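Local coordinates for protein oligoribonuclease (Colwellia psychrerythraea, PDB 6A4D) that probably hydrolyses very short RNA fragments as a dimeric exoribonuclease of the RNase H-like superfamily, and here binds the nucleotide analogue thymidine 5'-p-nitrophenyl phosphate, at residues 9-14 with 34-39; 47-52 with 86-91; 105-110 with 128-133. The protein carries 1 engineered substitution. All coordinates share one frame; numbering follows the deposited sequence.

Contact 1 (9-14 with 34-39)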
loop_
_atom_site.group_PDB
_atom_site.type_symbol
_atom_site.label_atom_id
_atom_site.label_comp_id
_atom_site.label_asym_id
_atom_site.label_seq_id
_atom_site.Cartn_x
_atom_site.Cartn_y
_atom_site.Cartn_z
ATOM N N SER A 9 -20.347 0.552 -2.595
ATOM C CA SER A 9 -19.507 -0.525 -2.287
ATOM C C SER A 9 -18.732 -0.947 -3.537
ATOM O O SER A 9 -17.896 -1.817 -3.475
ATOM C CB SER A 9 -20.337 -1.614 -1.595
ATOM O OG SER A 9 -21.005 -2.439 -2.513
ATOM N N ASN A 10 -18.904 -0.235 -4.646
ATOM C CA ASN A 10 -18.101 -0.509 -5.831
ATOM C C ASN A 10 -16.552 -0.312 -5.615
ATOM O O ASN A 10 -16.103 0.532 -4.895
ATOM C CB ASN A 10 -18.598 0.303 -6.995
ATOM C CG ASN A 10 -20.022 -0.062 -7.407
ATOM O OD1 ASN A 10 -20.532 -1.178 -7.117
ATOM N ND2 ASN A 10 -20.669 0.864 -8.098
ATOM N N LEU A 11 -15.778 -1.143 -6.267
ATOM C CA LEU A 11 -14.354 -1.072 -6.195
ATOM C C LEU A 11 -13.740 -0.527 -7.491
ATOM O O LEU A 11 -14.082 -0.983 -8.579
ATOM C CB LEU A 11 -13.831 -2.462 -5.862
ATOM C CG LEU A 11 -14.303 -2.978 -4.526
ATOM C CD1 LEU A 11 -13.983 -4.470 -4.498
ATOM C CD2 LEU A 11 -13.645 -2.185 -3.389
ATOM N N ILE A 12 -12.766 0.373 -7.342
ATOM C CA ILE A 12 -11.899 0.877 -8.470
ATOM C C ILE A 12 -10.556 0.154 -8.547
ATOM O O ILE A 12 -9.685 0.268 -7.621
ATOM C CB ILE A 12 -11.620 2.372 -8.311
ATOM C CG1 ILE A 12 -12.948 3.149 -8.169
ATOM C CG2 ILE A 12 -10.844 2.864 -9.530
ATOM C CD1 ILE A 12 -12.804 4.671 -8.084
ATOM N N TRP A 13 -10.394 -0.615 -9.620
ATOM C CA TRP A 13 -9.197 -1.351 -9.900
ATOM C C TRP A 13 -8.361 -0.621 -10.942
ATOM O O TRP A 13 -8.882 -0.170 -11.935
ATOM C CB TRP A 13 -9.520 -2.712 -10.464
ATOM C CG TRP A 13 -10.254 -3.521 -9.495
ATOM C CD1 TRP A 13 -11.558 -3.418 -9.158
ATOM C CD2 TRP A 13 -9.719 -4.547 -8.729
ATOM N NE1 TRP A 13 -11.876 -4.341 -8.217
ATOM C CE2 TRP A 13 -10.768 -5.071 -7.945
ATOM C CE3 TRP A 13 -8.452 -5.138 -8.651
ATOM C CZ2 TRP A 13 -10.580 -6.082 -7.039
ATOM C CZ3 TRP A 13 -8.283 -6.197 -7.748
ATOM C CH2 TRP A 13 -9.336 -6.639 -6.958
ATOM N N LEU A 14 -7.058 -0.523 -10.736
ATOM C CA LEU A 14 -6.232 0.008 -11.789
ATOM C C LEU A 14 -4.872 -0.586 -11.903
ATOM O O LEU A 14 -4.351 -1.261 -11.004
ATOM C CB LEU A 14 -6.169 1.507 -11.678
ATOM C CG LEU A 14 -5.707 2.152 -10.404
ATOM C CD1 LEU A 14 -4.211 2.202 -10.409
ATOM C CD2 LEU A 14 -6.239 3.580 -10.335
ATOM N N ILE A 34 -10.624 -0.628 -14.171
ATOM C CA ILE A 34 -11.836 -1.461 -14.194
ATOM C C ILE A 34 -12.607 -1.206 -12.912
ATOM O O ILE A 34 -12.044 -1.079 -11.837
ATOM C CB ILE A 34 -11.467 -2.938 -14.379
ATOM C CG1 ILE A 34 -10.963 -3.113 -15.801
ATOM C CG2 ILE A 34 -12.652 -3.855 -14.064
ATOM C CD1 ILE A 34 -10.677 -4.520 -16.247
ATOM N N ILE A 35 -13.911 -1.103 -13.045
ATOM C CA ILE A 35 -14.817 -1.006 -11.927
ATOM C C ILE A 35 -15.490 -2.358 -11.735
ATOM O O ILE A 35 -15.965 -2.930 -12.705
ATOM C CB ILE A 35 -15.910 0.013 -12.241
ATOM C CG1 ILE A 35 -15.274 1.361 -12.647
ATOM C CG2 ILE A 35 -16.844 0.174 -11.053
ATOM C CD1 ILE A 35 -14.781 2.184 -11.473
ATOM N N THR A 36 -15.525 -2.860 -10.504
ATOM C CA THR A 36 -16.260 -4.106 -10.151
ATOM C C THR A 36 -17.207 -3.756 -9.067
ATOM O O THR A 36 -17.052 -2.727 -8.437
ATOM C CB THR A 36 -15.399 -5.218 -9.561
ATOM O OG1 THR A 36 -14.879 -4.796 -8.310
ATOM C CG2 THR A 36 -14.283 -5.603 -10.423
ATOM N N ASP A 37 -18.200 -4.605 -8.817
ATOM C CA ASP A 37 -19.003 -4.430 -7.600
ATOM C C ASP A 37 -18.223 -5.032 -6.427
ATOM O O ASP A 37 -17.119 -5.618 -6.589
ATOM C CB ASP A 37 -20.404 -5.087 -7.726
ATOM C CG ASP A 37 -20.356 -6.601 -7.984
ATOM O OD1 ASP A 37 -19.292 -7.253 -7.709
ATOM O OD2 ASP A 37 -21.389 -7.146 -8.470
ATOM N N SER A 38 -18.812 -4.960 -5.252
ATOM C CA SER A 38 -18.136 -5.486 -4.067
ATOM C C SER A 38 -17.960 -7.009 -4.115
ATOM O O SER A 38 -17.155 -7.550 -3.359
ATOM C CB SER A 38 -18.867 -5.064 -2.811
ATOM O OG SER A 38 -20.098 -5.720 -2.775
ATOM N N GLU A 39 -18.708 -7.692 -4.992
ATOM C CA GLU A 39 -18.621 -9.143 -5.133
ATOM C C GLU A 39 -17.763 -9.527 -6.329
ATOM O O GLU A 39 -17.763 -10.658 -6.739
ATOM C CB GLU A 39 -20.055 -9.771 -5.178
ATOM C CG GLU A 39 -20.907 -9.539 -3.908
ATOM C CD GLU A 39 -22.099 -10.519 -3.732
ATOM O OE1 GLU A 39 -22.507 -11.195 -4.701
ATOM O OE2 GLU A 39 -22.659 -10.654 -2.616
HETATM O O HOH W 1 -22.611 -4.257 -3.344
HETATM O O HOH W 2 -20.781 -3.051 -5.074
#

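Contact 2 (47-52 with 86-91)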
loop_
_atom_site.group_PDB
_atom_site.type_symbol
_atom_site.label_atom_id
_atom_site.label_comp_id
_atom_site.label_asym_id
_atom_site.label_seq_id
_atom_site.Cartn_x
_atom_site.Cartn_y
_atom_site.Cartn_z
ATOM N N PRO A 47 -11.582 3.663 -20.348
ATOM C CA PRO A 47 -10.714 3.960 -21.514
ATOM C C PRO A 47 -9.236 3.716 -21.177
ATOM O O PRO A 47 -8.762 4.198 -20.139
ATOM C CB PRO A 47 -10.982 5.433 -21.759
ATOM C CG PRO A 47 -11.411 5.996 -20.449
ATOM C CD PRO A 47 -12.181 4.889 -19.774
ATOM N N ILE A 48 -8.546 2.944 -22.008
ATOM C CA ILE A 48 -7.121 2.672 -21.841
ATOM C C ILE A 48 -6.291 3.815 -22.479
ATOM O O ILE A 48 -6.581 4.200 -23.600
ATOM C CB ILE A 48 -6.729 1.363 -22.545
ATOM C CG1 ILE A 48 -7.646 0.204 -22.119
ATOM C CG2 ILE A 48 -5.283 1.004 -22.243
ATOM C CD1 ILE A 48 -7.541 -1.014 -23.025
ATOM N N PHE A 49 -5.290 4.371 -21.784
ATOM C CA PHE A 49 -4.407 5.393 -22.405
ATOM C C PHE A 49 -2.951 5.031 -22.375
ATOM O O PHE A 49 -2.388 4.830 -21.288
ATOM C CB PHE A 49 -4.511 6.735 -21.718
ATOM C CG PHE A 49 -5.871 7.302 -21.723
ATOM C CD1 PHE A 49 -6.344 7.961 -22.834
ATOM C CD2 PHE A 49 -6.701 7.147 -20.619
ATOM C CE1 PHE A 49 -7.614 8.495 -22.834
ATOM C CE2 PHE A 49 -7.961 7.680 -20.611
ATOM C CZ PHE A 49 -8.424 8.356 -21.721
ATOM N N ALA A 50 -2.321 4.978 -23.546
ATOM C CA ALA A 50 -0.858 5.119 -23.578
ATOM C C ALA A 50 -0.595 6.627 -23.601
ATOM O O ALA A 50 -1.185 7.376 -24.426
ATOM C CB ALA A 50 -0.221 4.412 -24.759
ATOM N N ILE A 51 0.240 7.053 -22.656
ATOM C CA ILE A 51 0.555 8.468 -22.464
ATOM C C ILE A 51 1.699 8.848 -23.390
ATOM O O ILE A 51 2.760 8.201 -23.402
ATOM C CB ILE A 51 1.059 8.829 -21.053
ATOM C CG1 ILE A 51 0.153 8.268 -19.932
ATOM C CG2 ILE A 51 1.205 10.360 -20.941
ATOM C CD1 ILE A 51 -1.306 8.642 -20.083
ATOM N N SER A 52 1.490 9.939 -24.116
ATOM C CA SER A 52 2.505 10.480 -25.005
ATOM C C SER A 52 3.752 10.840 -24.224
ATOM O O SER A 52 3.695 11.464 -23.159
ATOM C CB SER A 52 1.981 11.731 -25.734
ATOM O OG SER A 52 3.020 12.328 -26.477
ATOM N N ALA A 86 -2.578 15.156 -18.474
ATOM C CA ALA A 86 -3.715 15.990 -18.109
ATOM C C ALA A 86 -4.992 15.402 -18.688
ATOM O O ALA A 86 -6.000 15.290 -17.981
ATOM C CB ALA A 86 -3.542 17.442 -18.575
ATOM N N HIS A 87 -4.947 15.016 -19.956
ATOM C CA HIS A 87 -6.121 14.521 -20.621
ATOM C C HIS A 87 -6.584 13.220 -19.969
ATOM O O HIS A 87 -7.750 13.077 -19.639
ATOM C CB HIS A 87 -5.887 14.316 -22.134
ATOM C CG HIS A 87 -7.101 13.818 -22.857
ATOM N ND1 HIS A 87 -8.243 14.579 -23.008
ATOM C CD2 HIS A 87 -7.370 12.623 -23.437
ATOM C CE1 HIS A 87 -9.160 13.879 -23.653
ATOM N NE2 HIS A 87 -8.652 12.699 -23.941
ATOM N N ALA A 88 -5.654 12.284 -19.817
ATOM C CA ALA A 88 -5.923 10.962 -19.213
ATOM C C ALA A 88 -6.527 11.119 -17.836
ATOM O O ALA A 88 -7.522 10.489 -17.492
ATOM C CB ALA A 88 -4.646 10.142 -19.137
ATOM N N THR A 89 -5.952 12.015 -17.070
ATOM C CA THR A 89 -6.424 12.323 -15.712
ATOM C C THR A 89 -7.849 12.810 -15.693
ATOM O O THR A 89 -8.644 12.384 -14.860
ATOM C CB THR A 89 -5.506 13.359 -15.111
ATOM O OG1 THR A 89 -4.193 12.786 -15.079
ATOM C CG2 THR A 89 -5.934 13.771 -13.721
ATOM N N LYS A 90 -8.179 13.678 -16.645
ATOM C CA LYS A 90 -9.507 14.237 -16.769
ATOM C C LYS A 90 -10.528 13.169 -17.169
ATOM O O LYS A 90 -11.573 13.006 -16.498
ATOM C CB LYS A 90 -9.474 15.399 -17.746
ATOM C CG LYS A 90 -10.742 16.250 -17.814
ATOM C CD LYS A 90 -10.786 16.989 -19.142
ATOM C CE LYS A 90 -12.105 17.647 -19.447
ATOM N NZ LYS A 90 -12.005 18.242 -20.817
ATOM N N GLU A 91 -10.226 12.440 -18.238
ATOM C CA GLU A 91 -11.046 11.287 -18.639
ATOM C C GLU A 91 -11.237 10.274 -17.521
ATOM O O GLU A 91 -12.376 9.913 -17.202
ATOM C CB GLU A 91 -10.451 10.578 -19.849
ATOM C CG GLU A 91 -10.351 11.417 -21.137
ATOM C CD GLU A 91 -11.646 12.141 -21.504
ATOM O OE1 GLU A 91 -12.565 11.524 -22.103
ATOM O OE2 GLU A 91 -11.743 13.345 -21.180
#

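Contact 3 (105-110 with 128-133). With 9RC (5'-O-[(S)-hydroxy(4-nitrophenoxy)phosphoryl]thymidine), chain F; 9RC (5'-O-[(S)-hydroxy(4-nitrophenoxy)phosphoryl]thymidine), chain C.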
loop_
_atom_site.group_PDB
_atom_site.type_symbol
_atom_site.label_atom_id
_atom_site.label_comp_id
_atom_site.label_asym_id
_atom_site.label_seq_id
_atom_site.Cartn_x
_atom_site.Cartn_y
_atom_site.Cartn_z
ATOM N N SER A 105 -14.143 4.069 -2.512
ATOM C CA SER A 105 -13.363 2.953 -2.963
ATOM C C SER A 105 -11.884 3.122 -2.570
ATOM O O SER A 105 -11.288 4.159 -2.875
ATOM C CB SER A 105 -13.474 2.828 -4.469
ATOM O OG SER A 105 -12.833 1.643 -4.909
ATOM N N PRO A 106 -11.308 2.117 -1.902
ATOM C CA PRO A 106 -9.855 2.072 -1.948
ATOM C C PRO A 106 -9.370 1.872 -3.394
ATOM O O PRO A 106 -10.141 1.597 -4.260
ATOM C CB PRO A 106 -9.494 0.862 -1.098
ATOM C CG PRO A 106 -10.675 -0.078 -1.278
ATOM C CD PRO A 106 -11.887 0.846 -1.412
ATOM N N MET A 107 -8.099 2.141 -3.617
ATOM C CA MET A 107 -7.405 1.786 -4.820
ATOM C C MET A 107 -7.031 0.321 -4.767
ATOM O O MET A 107 -6.380 -0.077 -3.833
ATOM C CB MET A 107 -6.181 2.681 -4.916
ATOM C CG MET A 107 -5.678 2.811 -6.310
ATOM S SD MET A 107 -4.189 3.815 -6.429
ATOM C CE MET A 107 -4.858 5.473 -6.211
ATOM N N CYS A 108 -7.388 -0.452 -5.793
ATOM C CA CYS A 108 -7.345 -1.919 -5.818
ATOM C C CYS A 108 -6.428 -2.498 -6.849
ATOM O O CYS A 108 -6.284 -1.978 -7.936
ATOM C CB CYS A 108 -8.737 -2.564 -6.053
ATOM S SG CYS A 108 -10.037 -1.987 -4.953
ATOM N N GLY A 109 -5.702 -3.527 -6.434
ATOM C CA GLY A 109 -4.731 -4.245 -7.300
ATOM C C GLY A 109 -3.589 -4.877 -6.595
ATOM O O GLY A 109 -3.522 -4.934 -5.382
ATOM N N ASN A 110 -2.636 -5.381 -7.356
ATOM C CA ASN A 110 -1.496 -6.056 -6.745
ATOM C C ASN A 110 -0.436 -4.980 -6.492
ATOM O O ASN A 110 -0.135 -4.248 -7.389
ATOM C CB ASN A 110 -0.918 -7.113 -7.697
ATOM C CG ASN A 110 -1.709 -8.416 -7.698
ATOM O OD1 ASN A 110 -2.556 -8.646 -8.558
ATOM N ND2 ASN A 110 -1.376 -9.304 -6.773
ATOM N N ASP A 128 -7.724 11.970 -5.580
ATOM C CA ASP A 128 -8.685 12.482 -4.589
ATOM C C ASP A 128 -10.029 11.781 -4.671
ATOM O O ASP A 128 -10.803 11.856 -3.738
ATOM C CB ASP A 128 -8.875 13.986 -4.692
ATOM C CG ASP A 128 -7.592 14.775 -4.346
ATOM O OD1 ASP A 128 -6.784 14.312 -3.490
ATOM O OD2 ASP A 128 -7.420 15.880 -4.908
ATOM N N HIS A 129 -10.318 11.101 -5.764
ATOM C CA HIS A 129 -11.557 10.370 -5.846
ATOM C C HIS A 129 -11.605 9.095 -4.937
ATOM O O HIS A 129 -12.668 8.594 -4.638
ATOM C CB HIS A 129 -11.899 10.028 -7.267
ATOM C CG HIS A 129 -13.327 9.620 -7.422
ATOM N ND1 HIS A 129 -14.360 10.530 -7.379
ATOM C CD2 HIS A 129 -13.902 8.388 -7.517
ATOM C CE1 HIS A 129 -15.509 9.877 -7.485
ATOM N NE2 HIS A 129 -15.259 8.577 -7.571
ATOM N N PHE A 130 -10.437 8.603 -4.532
ATOM C CA PHE A 130 -10.317 7.376 -3.828
ATOM C C PHE A 130 -10.369 7.640 -2.354
ATOM O O PHE A 130 -9.904 8.676 -1.867
ATOM C CB PHE A 130 -8.978 6.666 -4.177
ATOM C CG PHE A 130 -8.867 6.256 -5.604
ATOM C CD1 PHE A 130 -8.535 7.188 -6.586
ATOM C CD2 PHE A 130 -9.076 4.950 -5.977
ATOM C CE1 PHE A 130 -8.445 6.831 -7.916
ATOM C CE2 PHE A 130 -8.957 4.561 -7.294
ATOM C CZ PHE A 130 -8.629 5.495 -8.278
ATOM N N HIS A 131 -10.897 6.677 -1.634
ATOM C CA HIS A 131 -10.580 6.532 -0.217
ATOM C C HIS A 131 -9.077 6.440 -0.002
ATOM O O HIS A 131 -8.333 5.971 -0.892
ATOM C CB HIS A 131 -11.176 5.209 0.268
ATOM C CG HIS A 131 -11.330 5.105 1.744
ATOM N ND1 HIS A 131 -10.272 4.939 2.598
ATOM C CD2 HIS A 131 -12.441 5.047 2.512
ATOM C CE1 HIS A 131 -10.717 4.857 3.841
ATOM N NE2 HIS A 131 -12.031 4.896 3.811
ATOM N N TYR A 132 -8.612 6.796 1.187
ATOM C CA TYR A 132 -7.188 6.770 1.455
ATOM C C TYR A 132 -6.563 5.339 1.537
ATOM O O TYR A 132 -5.359 5.215 1.366
ATOM C CB TYR A 132 -6.779 7.620 2.700
ATOM C CG TYR A 132 -7.217 7.050 4.005
ATOM C CD1 TYR A 132 -6.441 6.120 4.696
ATOM C CD2 TYR A 132 -8.425 7.418 4.550
ATOM C CE1 TYR A 132 -6.875 5.584 5.891
ATOM C CE2 TYR A 132 -8.863 6.903 5.739
ATOM C CZ TYR A 132 -8.089 5.984 6.397
ATOM O OH TYR A 132 -8.570 5.474 7.571
ATOM N N ARG A 133 -7.358 4.306 1.796
ATOM C CA ARG A 133 -6.874 2.924 1.873
ATOM C C ARG A 133 -6.562 2.251 0.505
ATOM O O ARG A 133 -7.034 2.672 -0.575
ATOM C CB ARG A 133 -7.940 2.079 2.586
ATOM C CG ARG A 133 -8.001 2.443 4.034
ATOM C CD ARG A 133 -8.901 1.551 4.799
ATOM N NE ARG A 133 -8.965 1.975 6.183
ATOM C CZ ARG A 133 -10.076 1.940 6.939
ATOM N NH1 ARG A 133 -11.223 1.513 6.418
ATOM N NH2 ARG A 133 -10.051 2.342 8.213
HETATM O OAJ 9RC F . -3.042 8.352 4.783
HETATM C CAE 9RC F . -4.049 8.761 5.384
HETATM N NAI 9RC F . -4.909 9.684 4.771
HETATM C CAL 9RC F . -6.060 10.114 5.441
HETATM O OAS 9RC F . -6.778 10.921 4.847
HETATM C CAT 9RC F . -6.373 9.625 6.734
HETATM C CAU 9RC F . -7.545 10.061 7.403
HETATM C CAF 9RC F . -5.497 8.716 7.341
HETATM N NAB 9RC F . -4.313 8.315 6.633
HETATM C CAA 9RC F . -3.366 7.305 7.190
HETATM O OAC 9RC F . -4.300 6.279 7.493
HETATM C CAD 9RC F . -2.656 7.703 8.474
HETATM C CAH 9RC F . -3.124 6.655 9.478
HETATM O OAK 9RC F . -2.063 6.037 10.264
HETATM C CAG 9RC F . -3.739 5.588 8.570
HETATM C CAR 9RC F . -4.894 4.914 9.279
HETATM O OAQ 9RC F . -4.952 3.625 8.727
HETATM P PAP 9RC F . -6.357 2.852 8.674
HETATM O OAO 9RC F . -6.461 1.821 7.436
HETATM O OAN 9RC F . -7.485 3.783 8.480
HETATM O OAM 9RC F . -6.736 2.405 9.992
HETATM C CAV 9RC F . -6.229 1.757 11.022
HETATM C CAW 9RC F . -5.042 2.073 11.696
HETATM C CAY 9RC F . -4.723 1.253 12.792
HETATM C CBA 9RC F . -5.615 0.216 13.190
HETATM N NBB 9RC F . -5.348 -0.603 14.194
HETATM O OBD 9RC F . -3.974 -0.244 15.163
HETATM O OBC 9RC F . -6.422 -2.115 14.239
HETATM C CAZ 9RC F . -6.815 -0.039 12.505
HETATM C CAX 9RC F . -7.116 0.754 11.438
HETATM O OAJ 9RC C . 7.483 -2.038 -6.808
HETATM C CAE 9RC C . 8.242 -2.962 -7.112
HETATM N NAI 9RC C . 9.533 -2.970 -6.610
HETATM C CAL 9RC C . 10.410 -4.014 -6.935
HETATM O OAS 9RC C . 11.552 -3.972 -6.464
HETATM C CAT 9RC C . 9.976 -5.065 -7.757
HETATM C CAU 9RC C . 10.819 -6.138 -8.094
HETATM C CAF 9RC C . 8.686 -5.022 -8.253
HETATM N NAB 9RC C . 7.828 -3.953 -7.913
HETATM C CAA 9RC C . 6.460 -3.863 -8.429
HETATM O OAC 9RC C . 5.621 -4.819 -7.836
HETATM C CAD 9RC C . 6.444 -4.207 -9.897
HETATM C CAH 9RC C . 4.997 -4.394 -10.116
HETATM O OAK 9RC C . 4.470 -3.146 -10.481
HETATM C CAG 9RC C . 4.501 -4.815 -8.741
HETATM C CAR 9RC C . 4.055 -6.237 -8.830
HETATM O OAQ 9RC C . 3.779 -6.638 -7.497
HETATM P PAP 9RC C . 3.319 -8.124 -7.232
HETATM O OAO 9RC C . 2.875 -8.115 -5.690
HETATM O OAN 9RC C . 4.543 -8.953 -7.314
HETATM O OAM 9RC C . 2.243 -8.267 -8.359
HETATM C CAV 9RC C . 1.370 -9.195 -8.914
HETATM C CAW 9RC C . 0.508 -8.780 -9.993
HETATM C CAY 9RC C . -0.456 -9.685 -10.568
HETATM C CBA 9RC C . -0.556 -11.030 -10.093
HETATM N NBB 9RC C . -1.428 -12.013 -10.533
HETATM O OBD 9RC C . -0.952 -13.548 -10.807
HETATM O OBC 9RC C . -2.771 -11.717 -10.610
HETATM C CAZ 9RC C . 0.311 -11.381 -9.054
HETATM C CAX 9RC C . 1.256 -10.517 -8.451
HETATM O O HOH W 3 -14.232 6.357 -4.586
#

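Contact 1 (9-14 with 34-39)
L11-L14 and I34-T36 run antiparallel as neighbouring strand segments, with local axes 4.9 Å apart and N-to-C directions 150° from each other. L11 with T36 and W13 with I34 are hydrogen-bonded pairs. I12 with I35, between them, is a non-hydrogen-bonded pair. Each hydrogen-bonded pair is closed by two backbone bonds, and the shortest is W13 N to I34 O at 2.8 Å. The CA of I35 adds a C-H...O contact to the O of L11.

The two strands form the first beta hairpin of the exonuclease sheet, whose fold belongs to the RNase H-like clan. L11, W13, I34 and T36 lie on one face of it. There the indole of W13 turns its nitrogen to T36, and NE1 donates to OG1 at 3.0 Å. The bond is bent, 141° at the hydrogen, and OG1 sits somewhat out of the indole plane. OG1 of T36 lies between its own N and carbonyl carbon (chi1 65°), a rotation that also lets it donate to the O of D37 at 2.9 Å. One hydroxyl thus links the indole to the backbone of D37. I167, I171 and L174 of helix 163-180 also pack on W13.

On the other face I12 and I35 lie side by side, with CG1 of I12 3.9 Å from CD1 of I35. Beyond the strands, one water receives the N-H of S38 and donates to OD1 of N10 at 2.8 Å. ND2 of N10 hydrogen-bonds to the O of W99. A second water joins the hydroxyls of S9 and S38.

Contact 2 (47-52 with 86-91)
H87 meets F49 at the margin of a helix-on-strand contact. Helix 85-99 packs here against an edge strand of the mixed sheet, 42-50, in the RNase H-like exonuclease fold. No hydrogen bond crosses between the segments, and the contact is made by carbon atoms.

The imidazole of H87 comes near the phenyl ring. Its CG is anti to the backbone N (chi1 -179°), and this brings CD2 to 4.2 Å from CE1 of F49. The two side chains cross at about a right angle.

A88 comes next and is buried. It points toward the strand and lies over one face of the F49 ring. Its CA stands 4.2 Å from the ring centroid, only 15° off the normal, which is a CH-pi contact. Its methyl also serves I51: CB of A88 is 3.8 Å from CD1 of I51. The small side chain is consistent with the close approach of helix and strand here. V83, in the loop before the helix, and I31 of strand 28-36 also touch F49.

One helical turn after H87, E91 meets the far end of the same ring. The E91 side chain crosses F49 at about a right angle, and its carboxylate plane is nearly perpendicular to the phenyl. The chain is bent at chi2 (-49°), and its end leads away from the strand. The aliphatic part does the touching, with CB of E91 3.5 Å from CZ of F49.

Contact 3 (105-110 with 128-133)
F130 carries the methyl of M107 over the centre of one ring face, with the O of P106 at its edge, in plane. CE of M107 stands 4.0 Å from the ring centroid, almost on the normal. This is a CH-pi contact, and the more distant SD makes it a Met-aromatic pair. The contact joins strand 107-109 of the exonuclease sheet to the loop that leads into strand 134-136, the next strand of that sheet. M107 has its CG anti to the backbone N (chi1 -158°), and a bend at chi3 folds CE back over the ring.

The Y132 ring is covered on both faces: CE1 of H131 lies over one, and the thymine of a bound nucleotide analogue lies over the other. In-plane at the edge of the H131 ring, ND1 accepts the N-H of R133 at 3.1 Å.

Two backbone bonds tie the segments. H131 N donates to the O of S105 at 2.8 Å from well above the carbonyl plane, and M107 N donates to the O of R133 at 3.3 Å in it. N110 lines the pocket of a second bound analogue.

R133 extends to the first analogue's phosphate, which meets the guanidinium edge-on. NH1 of R133 forms a salt bridge with E142 of the second subunit. S111 and S138 of that subunit also bond this analogue, so both chains build the site. With an alanine here, the phosphate would probably lose its guanidinium partner, and E142 of the second subunit its salt-bridge mate. NE of R133 donates to phosphate oxygen OAO at 2.8 Å, with 145° at the hydrogen.

The three contacts follow one another along the chain, each closing before the next opens, and all reach one mixed sheet. Contacts 1 and 3 have centres about 10 Å apart and touch. Strands 11-18 and 107-109 are neighbours, with I12 N near S105 OG, and CG2 of I12 also packs on the loop residue F130. Contact 2 lies about 20 Å from contact 1 and 18 Å from contact 3, centre to centre, and touches neither. It puts helix 85-99 on one edge strand, 42-50. Contacts 1 and 3 also touch the second subunit, whereas contact 2 does not. One sheet thus runs from the edge strand of contact 2 to the subunit interface near contact 3.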